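Local coordinates for protein probable 2-phosphosulfolactate phosphatase (Clostridium acetobutylicum, PDB 1VR0) that probably hydrolyses (2R)-O-phospho-3-sulfolactate to (2R)-3-sulfolactate and phosphate, using magnesium as cofactor, at residues A[168-179]-A[193-204]; A[41-49]-A[131-139]. All coordinates share one frame; numbering follows the deposited sequence.

Contact 1: residues A[168-179]-A[193-204]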
loop_
_atom_site.group_PDB
_atom_site.type_symbol
_atom_site.label_atom_id
_atom_site.label_comp_id
_atom_site.label_asym_id
_atom_site.label_seq_id
_atom_site.Cartn_x
_atom_site.Cartn_y
_atom_site.Cartn_z
ATOM N N PHE A 168 -5.042 7.500 -3.937
ATOM C CA PHE A 168 -3.972 7.711 -2.989
ATOM C C PHE A 168 -3.679 9.197 -2.828
ATOM O O PHE A 168 -3.544 9.687 -1.700
ATOM C CB PHE A 168 -2.732 6.972 -3.475
ATOM C CG PHE A 168 -1.609 6.839 -2.448
ATOM C CD1 PHE A 168 -1.743 5.996 -1.356
ATOM C CD2 PHE A 168 -0.390 7.490 -2.631
ATOM C CE1 PHE A 168 -0.697 5.848 -0.429
ATOM C CE2 PHE A 168 0.642 7.335 -1.716
ATOM C CZ PHE A 168 0.488 6.503 -0.617
ATOM N N ILE A 169 -3.591 9.935 -3.940
ATOM C CA ILE A 169 -3.283 11.354 -3.837
ATOM C C ILE A 169 -4.452 12.097 -3.208
ATOM O O ILE A 169 -4.273 13.071 -2.472
ATOM C CB ILE A 169 -2.872 11.973 -5.191
ATOM C CG1 ILE A 169 -2.318 13.398 -4.976
ATOM C CG2 ILE A 169 -4.001 11.974 -6.194
ATOM C CD1 ILE A 169 -1.482 13.943 -6.171
ATOM N N CYS A 170 -5.661 11.635 -3.511
ATOM C CA CYS A 170 -6.859 12.221 -2.949
ATOM C C CYS A 170 -6.863 11.999 -1.446
ATOM O O CYS A 170 -7.200 12.905 -0.717
ATOM C CB CYS A 170 -8.090 11.595 -3.577
ATOM S SG CYS A 170 -9.616 12.382 -2.997
ATOM N N SER A 171 -6.442 10.810 -0.994
ATOM C CA SER A 171 -6.242 10.572 0.445
ATOM C C SER A 171 -5.294 11.580 1.049
ATOM O O SER A 171 -5.541 12.122 2.105
ATOM C CB SER A 171 -5.654 9.214 0.717
ATOM O OG SER A 171 -6.441 8.176 0.166
ATOM N N GLY A 172 -4.188 11.811 0.365
ATOM C CA GLY A 172 -3.185 12.772 0.782
ATOM C C GLY A 172 -3.715 14.174 0.915
ATOM O O GLY A 172 -3.375 14.867 1.858
ATOM N N TYR A 173 -4.533 14.589 -0.041
ATOM C CA TYR A 173 -5.137 15.902 0.005
ATOM C C TYR A 173 -5.980 16.059 1.248
ATOM O O TYR A 173 -5.923 17.105 1.929
ATOM C CB TYR A 173 -6.000 16.106 -1.239
ATOM C CG TYR A 173 -6.925 17.271 -1.191
ATOM C CD1 TYR A 173 -6.461 18.548 -0.899
ATOM C CD2 TYR A 173 -8.276 17.112 -1.504
ATOM C CE1 TYR A 173 -7.330 19.628 -0.910
ATOM C CE2 TYR A 173 -9.135 18.179 -1.514
ATOM C CZ TYR A 173 -8.669 19.431 -1.213
ATOM O OH TYR A 173 -9.568 20.493 -1.216
ATOM N N ILE A 174 -6.762 15.024 1.540
ATOM C CA ILE A 174 -7.683 15.067 2.659
ATOM C C ILE A 174 -6.909 15.074 3.984
ATOM O O ILE A 174 -7.240 15.826 4.893
ATOM C CB ILE A 174 -8.686 13.922 2.543
ATOM C CG1 ILE A 174 -9.597 14.202 1.332
ATOM C CG2 ILE A 174 -9.505 13.767 3.811
ATOM C CD1 ILE A 174 -10.664 13.200 1.060
ATOM N N ILE A 175 -5.877 14.242 4.069
ATOM C CA ILE A 175 -5.025 14.189 5.240
ATOM C C ILE A 175 -4.405 15.575 5.449
ATOM O O ILE A 175 -4.384 16.101 6.545
ATOM C CB ILE A 175 -3.953 13.110 5.061
ATOM C CG1 ILE A 175 -4.618 11.736 5.136
ATOM C CG2 ILE A 175 -2.844 13.239 6.096
ATOM C CD1 ILE A 175 -3.767 10.607 4.573
ATOM N N ASN A 176 -3.959 16.190 4.367
ATOM C CA ASN A 176 -3.393 17.510 4.442
ATOM C C ASN A 176 -4.353 18.520 5.007
ATOM O O ASN A 176 -3.957 19.385 5.749
ATOM C CB ASN A 176 -2.940 17.981 3.067
ATOM C CG ASN A 176 -1.907 19.071 3.161
ATOM O OD1 ASN A 176 -2.199 20.238 3.008
ATOM N ND2 ASN A 176 -0.703 18.681 3.492
ATOM N N CYS A 177 -5.610 18.421 4.612
ATOM C CA CYS A 177 -6.667 19.315 5.084
ATOM C C CYS A 177 -6.967 19.106 6.559
ATOM O O CYS A 177 -7.341 20.055 7.273
ATOM C CB CYS A 177 -7.948 19.075 4.284
ATOM S SG CYS A 177 -7.930 19.607 2.531
ATOM N N VAL A 178 -6.837 17.861 7.012
ATOM C CA VAL A 178 -6.961 17.563 8.422
ATOM C C VAL A 178 -5.815 18.235 9.177
ATOM O O VAL A 178 -6.031 18.819 10.227
ATOM C CB VAL A 178 -6.979 16.053 8.706
ATOM C CG1 VAL A 178 -6.837 15.775 10.222
ATOM C CG2 VAL A 178 -8.255 15.428 8.182
HETATM N N MSE A 179 -4.615 18.163 8.610
HETATM C CA MSE A 179 -3.443 18.768 9.219
HETATM C C MSE A 179 -3.538 20.284 9.284
HETATM O O MSE A 179 -3.057 20.885 10.226
HETATM C CB MSE A 179 -2.203 18.409 8.457
HETATM C CG MSE A 179 -1.930 16.920 8.435
HETATM SE SE MSE A 179 -0.213 16.485 7.468
HETATM C CE MSE A 179 0.873 17.417 9.183
ATOM N N THR A 193 2.966 8.911 3.512
ATOM C CA THR A 193 3.385 8.812 2.105
ATOM C C THR A 193 2.358 9.420 1.146
ATOM O O THR A 193 2.717 10.158 0.235
ATOM C CB THR A 193 3.699 7.356 1.729
ATOM O OG1 THR A 193 4.658 6.807 2.656
ATOM C CG2 THR A 193 4.303 7.258 0.303
ATOM N N ALA A 194 1.074 9.155 1.368
ATOM C CA ALA A 194 0.019 9.791 0.582
ATOM C C ALA A 194 0.098 11.304 0.712
ATOM O O ALA A 194 0.068 12.014 -0.286
ATOM C CB ALA A 194 -1.326 9.327 1.032
ATOM N N GLN A 195 0.191 11.800 1.940
ATOM C CA GLN A 195 0.257 13.224 2.168
ATOM C C GLN A 195 1.464 13.835 1.452
ATOM O O GLN A 195 1.376 14.923 0.894
ATOM C CB GLN A 195 0.293 13.479 3.680
ATOM C CG GLN A 195 0.099 14.927 4.094
ATOM C CD GLN A 195 1.362 15.715 4.071
ATOM O OE1 GLN A 195 2.460 15.143 4.226
ATOM N NE2 GLN A 195 1.255 17.036 3.819
ATOM N N TYR A 196 2.573 13.104 1.447
ATOM C CA TYR A 196 3.794 13.536 0.782
ATOM C C TYR A 196 3.597 13.689 -0.712
ATOM O O TYR A 196 4.032 14.705 -1.301
ATOM C CB TYR A 196 4.942 12.553 1.036
ATOM C CG TYR A 196 6.138 12.866 0.170
ATOM C CD1 TYR A 196 6.935 13.972 0.432
ATOM C CD2 TYR A 196 6.458 12.067 -0.942
ATOM C CE1 TYR A 196 8.026 14.279 -0.381
ATOM C CE2 TYR A 196 7.548 12.364 -1.751
ATOM C CZ TYR A 196 8.329 13.476 -1.471
ATOM O OH TYR A 196 9.406 13.787 -2.288
ATOM N N VAL A 197 2.942 12.688 -1.313
ATOM C CA VAL A 197 2.652 12.688 -2.740
ATOM C C VAL A 197 1.763 13.880 -3.080
ATOM O O VAL A 197 2.006 14.594 -4.093
ATOM C CB VAL A 197 1.954 11.378 -3.178
ATOM C CG1 VAL A 197 1.460 11.468 -4.626
ATOM C CG2 VAL A 197 2.889 10.212 -3.024
ATOM N N TYR A 198 0.739 14.103 -2.245
ATOM C CA TYR A 198 -0.142 15.256 -2.447
ATOM C C TYR A 198 0.637 16.563 -2.298
ATOM O O TYR A 198 0.624 17.407 -3.187
ATOM C CB TYR A 198 -1.338 15.268 -1.490
ATOM C CG TYR A 198 -1.976 16.610 -1.517
ATOM C CD1 TYR A 198 -2.782 16.970 -2.592
ATOM C CD2 TYR A 198 -1.688 17.585 -0.539
ATOM C CE1 TYR A 198 -3.328 18.244 -2.687
ATOM C CE2 TYR A 198 -2.247 18.869 -0.623
ATOM C CZ TYR A 198 -3.077 19.184 -1.699
ATOM O OH TYR A 198 -3.663 20.428 -1.846
ATOM N N LYS A 199 1.303 16.717 -1.165
ATOM C CA LYS A 199 1.996 17.961 -0.804
ATOM C C LYS A 199 2.973 18.375 -1.933
ATOM O O LYS A 199 3.135 19.551 -2.205
ATOM C CB LYS A 199 2.670 17.680 0.549
ATOM C CG LYS A 199 3.412 18.751 1.322
ATOM C CD LYS A 199 4.477 18.013 2.318
ATOM C CE LYS A 199 4.384 18.426 3.854
ATOM N NZ LYS A 199 5.536 19.329 4.260
ATOM N N THR A 200 3.559 17.411 -2.640
ATOM C CA THR A 200 4.482 17.696 -3.749
ATOM C C THR A 200 3.814 17.779 -5.129
ATOM O O THR A 200 4.487 17.839 -6.142
ATOM C CB THR A 200 5.637 16.632 -3.811
ATOM O OG1 THR A 200 5.088 15.317 -3.732
ATOM C CG2 THR A 200 6.590 16.793 -2.681
ATOM N N ASN A 201 2.489 17.800 -5.159
ATOM C CA ASN A 201 1.704 17.765 -6.383
ATOM C C ASN A 201 0.318 18.308 -6.053
ATOM O O ASN A 201 -0.688 17.661 -6.312
ATOM C CB ASN A 201 1.585 16.301 -6.833
ATOM C CG ASN A 201 2.890 15.723 -7.375
ATOM O OD1 ASN A 201 3.207 15.952 -8.510
ATOM N ND2 ASN A 201 3.606 14.934 -6.578
ATOM N N GLU A 202 0.263 19.485 -5.446
ATOM C CA GLU A 202 -0.996 20.036 -4.923
ATOM C C GLU A 202 -2.126 20.174 -5.915
ATOM O O GLU A 202 -3.294 20.113 -5.546
ATOM C CB GLU A 202 -0.761 21.401 -4.293
ATOM C CG GLU A 202 -0.298 21.247 -2.864
ATOM C CD GLU A 202 0.277 22.517 -2.315
ATOM O OE1 GLU A 202 -0.194 23.606 -2.749
ATOM O OE2 GLU A 202 1.198 22.421 -1.458
ATOM N N ASP A 203 -1.773 20.397 -7.167
ATOM C CA ASP A 203 -2.763 20.585 -8.229
ATOM C C ASP A 203 -3.464 19.253 -8.516
ATOM O O ASP A 203 -4.472 19.243 -9.171
ATOM C CB ASP A 203 -2.104 21.101 -9.519
ATOM C CG ASP A 203 -1.160 20.037 -10.164
ATOM O OD1 ASP A 203 -0.228 19.527 -9.474
ATOM O OD2 ASP A 203 -1.369 19.686 -11.350
ATOM N N ILE A 204 -2.898 18.131 -8.078
ATOM C CA ILE A 204 -3.538 16.813 -8.217
ATOM C C ILE A 204 -3.592 16.282 -9.658
ATOM O O ILE A 204 -3.080 15.204 -9.924
ATOM C CB ILE A 204 -4.937 16.785 -7.558
ATOM C CG1 ILE A 204 -4.780 16.959 -6.050
ATOM C CG2 ILE A 204 -5.647 15.455 -7.836
ATOM C CD1 ILE A 204 -6.098 17.123 -5.257
#
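This buried contact packs one helix across another and the turn that follows it: segments 168-179 and 193-199, on helices 165-181 and 189-199, cross at -91° with axes 7.0 Å apart. It illustrates how a glycine permits close helix packing: G172 lies at the crossing, where its CA is 3.7 Å from the CA of Q195 and gives a CA-H...O contact to A194 O. On one side of that point the F168 ring takes the methyl of A194 over the centre of one face, a CH-pi contact of 3.8 Å from CB to the ring centroid. On the other, Y198 is a knob in the hole formed by I169, G172, Y173 and N176. With its CG anti to the backbone N (chi1 166°), the Y198 ring lies over the backbone of helix 165-181 at Y173, whose CA is 3.7 Å from the ring centroid. The Y173 ring runs alongside, its plane turned 45°; K232 is hydrogen-bonded to the Y198 hydroxyl. In the turn, I204 CD1 packs on Y173 CB (4.1 Å). Around this crossing, L17 of strand 13-18 touches F168 and A194, helix 205-208 packs on I169 and V197, and helix 189-199 joins the subunit interface, Y196 OH bonding T200 OG1 of the second subunit.

Contact 2: residues A[41-49]-A[131-139]. With 3SL ((2R)-3-sulfolactic acid), chain E.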
loop_
_atom_site.group_PDB
_atom_site.type_symbol
_atom_site.label_atom_id
_atom_site.label_comp_id
_atom_site.label_asym_id
_atom_site.label_seq_id
_atom_site.Cartn_x
_atom_site.Cartn_y
_atom_site.Cartn_z
ATOM N N ARG A 41 -14.739 7.091 -10.443
ATOM C CA ARG A 41 -15.632 8.242 -10.253
ATOM C C ARG A 41 -16.702 8.077 -9.182
ATOM O O ARG A 41 -17.395 9.054 -8.875
ATOM C CB ARG A 41 -16.362 8.575 -11.567
ATOM C CG ARG A 41 -15.470 9.040 -12.718
ATOM C CD ARG A 41 -16.212 8.996 -14.045
ATOM N NE ARG A 41 -16.470 7.619 -14.496
ATOM C CZ ARG A 41 -17.322 7.279 -15.465
ATOM N NH1 ARG A 41 -17.485 6.011 -15.795
ATOM N NH2 ARG A 41 -18.012 8.196 -16.120
ATOM N N ALA A 42 -16.833 6.891 -8.587
ATOM C CA ALA A 42 -17.990 6.584 -7.698
ATOM C C ALA A 42 -18.237 7.570 -6.545
ATOM O O ALA A 42 -19.362 7.980 -6.348
ATOM C CB ALA A 42 -17.922 5.170 -7.139
ATOM N N THR A 43 -17.211 7.948 -5.787
ATOM C CA THR A 43 -17.438 8.849 -4.678
ATOM C C THR A 43 -17.585 10.281 -5.137
ATOM O O THR A 43 -18.147 11.092 -4.407
ATOM C CB THR A 43 -16.376 8.772 -3.591
ATOM O OG1 THR A 43 -15.072 8.968 -4.143
ATOM C CG2 THR A 43 -16.451 7.437 -2.929
ATOM N N SER A 44 -17.094 10.597 -6.337
ATOM C CA SER A 44 -17.368 11.900 -6.946
ATOM C C SER A 44 -18.826 11.974 -7.391
ATOM O O SER A 44 -19.450 13.033 -7.280
ATOM C CB SER A 44 -16.427 12.160 -8.118
ATOM O OG SER A 44 -15.108 12.249 -7.617
ATOM N N VAL A 45 -19.354 10.846 -7.869
ATOM C CA VAL A 45 -20.762 10.756 -8.213
ATOM C C VAL A 45 -21.635 10.892 -6.947
ATOM O O VAL A 45 -22.500 11.746 -6.853
ATOM C CB VAL A 45 -21.098 9.443 -8.943
ATOM C CG1 VAL A 45 -22.552 9.190 -8.880
ATOM C CG2 VAL A 45 -20.615 9.479 -10.405
ATOM N N ILE A 46 -21.399 10.060 -5.968
ATOM C CA ILE A 46 -22.203 10.101 -4.763
ATOM C C ILE A 46 -22.237 11.523 -4.166
ATOM O O ILE A 46 -23.307 12.033 -3.831
ATOM C CB ILE A 46 -21.708 9.098 -3.732
ATOM C CG1 ILE A 46 -21.998 7.685 -4.227
ATOM C CG2 ILE A 46 -22.384 9.325 -2.387
ATOM C CD1 ILE A 46 -21.001 6.678 -3.772
ATOM N N THR A 47 -21.063 12.129 -4.042
ATOM C CA THR A 47 -20.917 13.449 -3.491
ATOM C C THR A 47 -21.720 14.494 -4.290
ATOM O O THR A 47 -22.410 15.330 -3.722
ATOM C CB THR A 47 -19.424 13.839 -3.488
ATOM O OG1 THR A 47 -18.714 12.973 -2.600
ATOM C CG2 THR A 47 -19.237 15.283 -3.009
ATOM N N THR A 48 -21.617 14.426 -5.614
ATOM C CA THR A 48 -22.283 15.359 -6.481
ATOM C C THR A 48 -23.821 15.182 -6.409
ATOM O O THR A 48 -24.581 16.153 -6.236
ATOM C CB THR A 48 -21.752 15.198 -7.922
ATOM O OG1 THR A 48 -20.363 15.533 -7.950
ATOM C CG2 THR A 48 -22.500 16.093 -8.907
ATOM N N ALA A 49 -24.261 13.947 -6.518
ATOM C CA ALA A 49 -25.658 13.654 -6.541
ATOM C C ALA A 49 -26.360 14.157 -5.289
ATOM O O ALA A 49 -27.401 14.830 -5.383
ATOM C CB ALA A 49 -25.844 12.172 -6.688
ATOM N N LEU A 131 -17.663 7.792 6.087
ATOM C CA LEU A 131 -17.777 9.021 5.308
ATOM C C LEU A 131 -17.450 8.802 3.856
ATOM O O LEU A 131 -16.651 7.951 3.514
ATOM C CB LEU A 131 -16.813 10.079 5.845
ATOM C CG LEU A 131 -16.937 10.405 7.333
ATOM C CD1 LEU A 131 -15.924 11.487 7.710
ATOM C CD2 LEU A 131 -18.365 10.854 7.708
ATOM N N ILE A 132 -18.047 9.592 2.984
ATOM C CA ILE A 132 -17.761 9.471 1.566
ATOM C C ILE A 132 -16.937 10.662 1.167
ATOM O O ILE A 132 -17.375 11.782 1.343
ATOM C CB ILE A 132 -19.036 9.448 0.718
ATOM C CG1 ILE A 132 -19.947 8.284 1.148
ATOM C CG2 ILE A 132 -18.667 9.359 -0.731
ATOM C CD1 ILE A 132 -19.268 6.900 1.179
ATOM N N GLY A 133 -15.744 10.413 0.633
ATOM C CA GLY A 133 -14.823 11.483 0.314
ATOM C C GLY A 133 -14.347 11.492 -1.115
ATOM O O GLY A 133 -14.346 10.476 -1.808
ATOM N N SER A 134 -13.943 12.675 -1.551
ATOM C CA SER A 134 -13.510 12.901 -2.927
ATOM C C SER A 134 -12.732 14.186 -2.899
ATOM O O SER A 134 -12.726 14.897 -1.871
ATOM C CB SER A 134 -14.734 13.045 -3.837
ATOM O OG SER A 134 -15.553 14.171 -3.475
ATOM N N VAL A 135 -12.132 14.540 -4.024
ATOM C CA VAL A 135 -11.497 15.867 -4.128
ATOM C C VAL A 135 -12.520 16.974 -3.924
ATOM O O VAL A 135 -12.235 18.001 -3.302
ATOM C CB VAL A 135 -10.760 16.061 -5.495
ATOM C CG1 VAL A 135 -10.030 17.400 -5.555
ATOM C CG2 VAL A 135 -9.763 14.973 -5.692
ATOM N N LEU A 136 -13.710 16.750 -4.458
ATOM C CA LEU A 136 -14.765 17.769 -4.463
ATOM C C LEU A 136 -15.175 18.197 -3.067
ATOM O O LEU A 136 -15.496 19.353 -2.871
ATOM C CB LEU A 136 -16.002 17.230 -5.174
ATOM C CG LEU A 136 -15.836 16.774 -6.612
ATOM C CD1 LEU A 136 -16.991 15.849 -6.986
ATOM C CD2 LEU A 136 -15.746 17.986 -7.510
ATOM N N ASN A 137 -15.195 17.264 -2.109
ATOM C CA ASN A 137 -15.571 17.594 -0.729
ATOM C C ASN A 137 -14.469 17.352 0.307
ATOM O O ASN A 137 -14.747 17.207 1.498
ATOM C CB ASN A 137 -16.873 16.883 -0.333
ATOM C CG ASN A 137 -16.708 15.395 -0.141
ATOM O OD1 ASN A 137 -15.713 14.819 -0.549
ATOM N ND2 ASN A 137 -17.686 14.770 0.492
ATOM N N GLY A 138 -13.224 17.368 -0.151
ATOM C CA GLY A 138 -12.063 17.096 0.697
ATOM C C GLY A 138 -11.986 17.949 1.942
ATOM O O GLY A 138 -11.880 17.422 3.035
ATOM N N GLU A 139 -12.086 19.263 1.786
ATOM C CA GLU A 139 -12.048 20.153 2.938
ATOM C C GLU A 139 -13.175 19.837 3.929
ATOM O O GLU A 139 -12.954 19.766 5.149
ATOM C CB GLU A 139 -12.144 21.625 2.503
ATOM C CG GLU A 139 -10.949 22.168 1.717
ATOM C CD GLU A 139 -9.749 22.585 2.590
ATOM O OE1 GLU A 139 -9.828 22.549 3.828
ATOM O OE2 GLU A 139 -8.702 22.973 2.040
HETATM O O11 3SL E . -12.916 0.648 -14.553
HETATM C C1 3SL E . -13.409 1.772 -14.774
HETATM O O12 3SL E . -13.123 2.509 -15.751
HETATM C C2 3SL E . -14.409 2.247 -13.790
HETATM O O2 3SL E . -13.932 1.877 -12.499
HETATM C C3 3SL E . -14.561 3.744 -13.974
HETATM S S 3SL E . -15.468 4.428 -12.762
HETATM O O3S 3SL E . -16.845 4.650 -13.236
HETATM O O1S 3SL E . -15.317 3.763 -11.423
HETATM O O2S 3SL E . -14.999 5.809 -12.601
HETATM O O HOH W 1 -13.283 14.140 -6.670
#
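T43, in the first turn of helix 42-51, meets strand 129-133 at G133, directly after R41 and A42 have brought the chain out of the ligand pocket. R41, at the N-cap position, faces the bound product rather than the strand: its guanidinium presents an edge to the sulfonate of sulfolactate, with NE bonded to O2S (3.0 Å) and NH1 to O3S (3.0 Å). The salt bridge from NH2 to D225 should help to fix the orientation of this group. The principle at work is that a helix start can carry a ligand-binding group while its next turns pack on the sheet. T43 OG1 donates to G133 O (2.9 Å), tilted 22° from the carbonyl plane, and is also bonded to the backbone N of the magnesium ligand D38, tying the helix start to the metal site. The methyl of T43 rests against I132 CG2 at 3.7 Å. S44 shares water 1 with the backbone N of V135, a weak bond at that end, and its OG is also bonded to M39 O. I46 adds a methyl contact to I132. At T47, chi1 of -65° turns OG1 back to T43 O (2.7 Å) and sets CG2 against the N137 amide, 3.8 Å from its CG. That amide is itself held, its ND2 bonded to I132 O at 3.1 Å and also to L237 O. T48 OG1, bonded to S44 O and Y228, touches L136 CD1 at 3.5 Å. Strand 33-37 pairs with strand 129-133 through A34 and V36, M112 of strand 109-113 packs on V45 and I46, and helix 223-229 adjoins S44 and L136.

The centre of contact 2 lies about 5 Å from the centre of the chain, that of contact 1 about 15 Å. Every touching residue of contact 2 is buried and no other chain touches its segments; contact 1, though mostly buried, has an exposed edge at M179 and reaches the second subunit. Contact 1 joins two helices through apolar and aromatic packing around a glycine. Contact 2 sets a helix against strand 129-133 and the turn after it, combining methyl packing with one direct hydroxyl-to-carbonyl bond and a water bridge, and it reaches the ligand pocket. The two share no segment but touch: C170 SG packs on V135 N at 3.5 Å. Helix 165-181 thus packs on helix 189-199 and also on that turn.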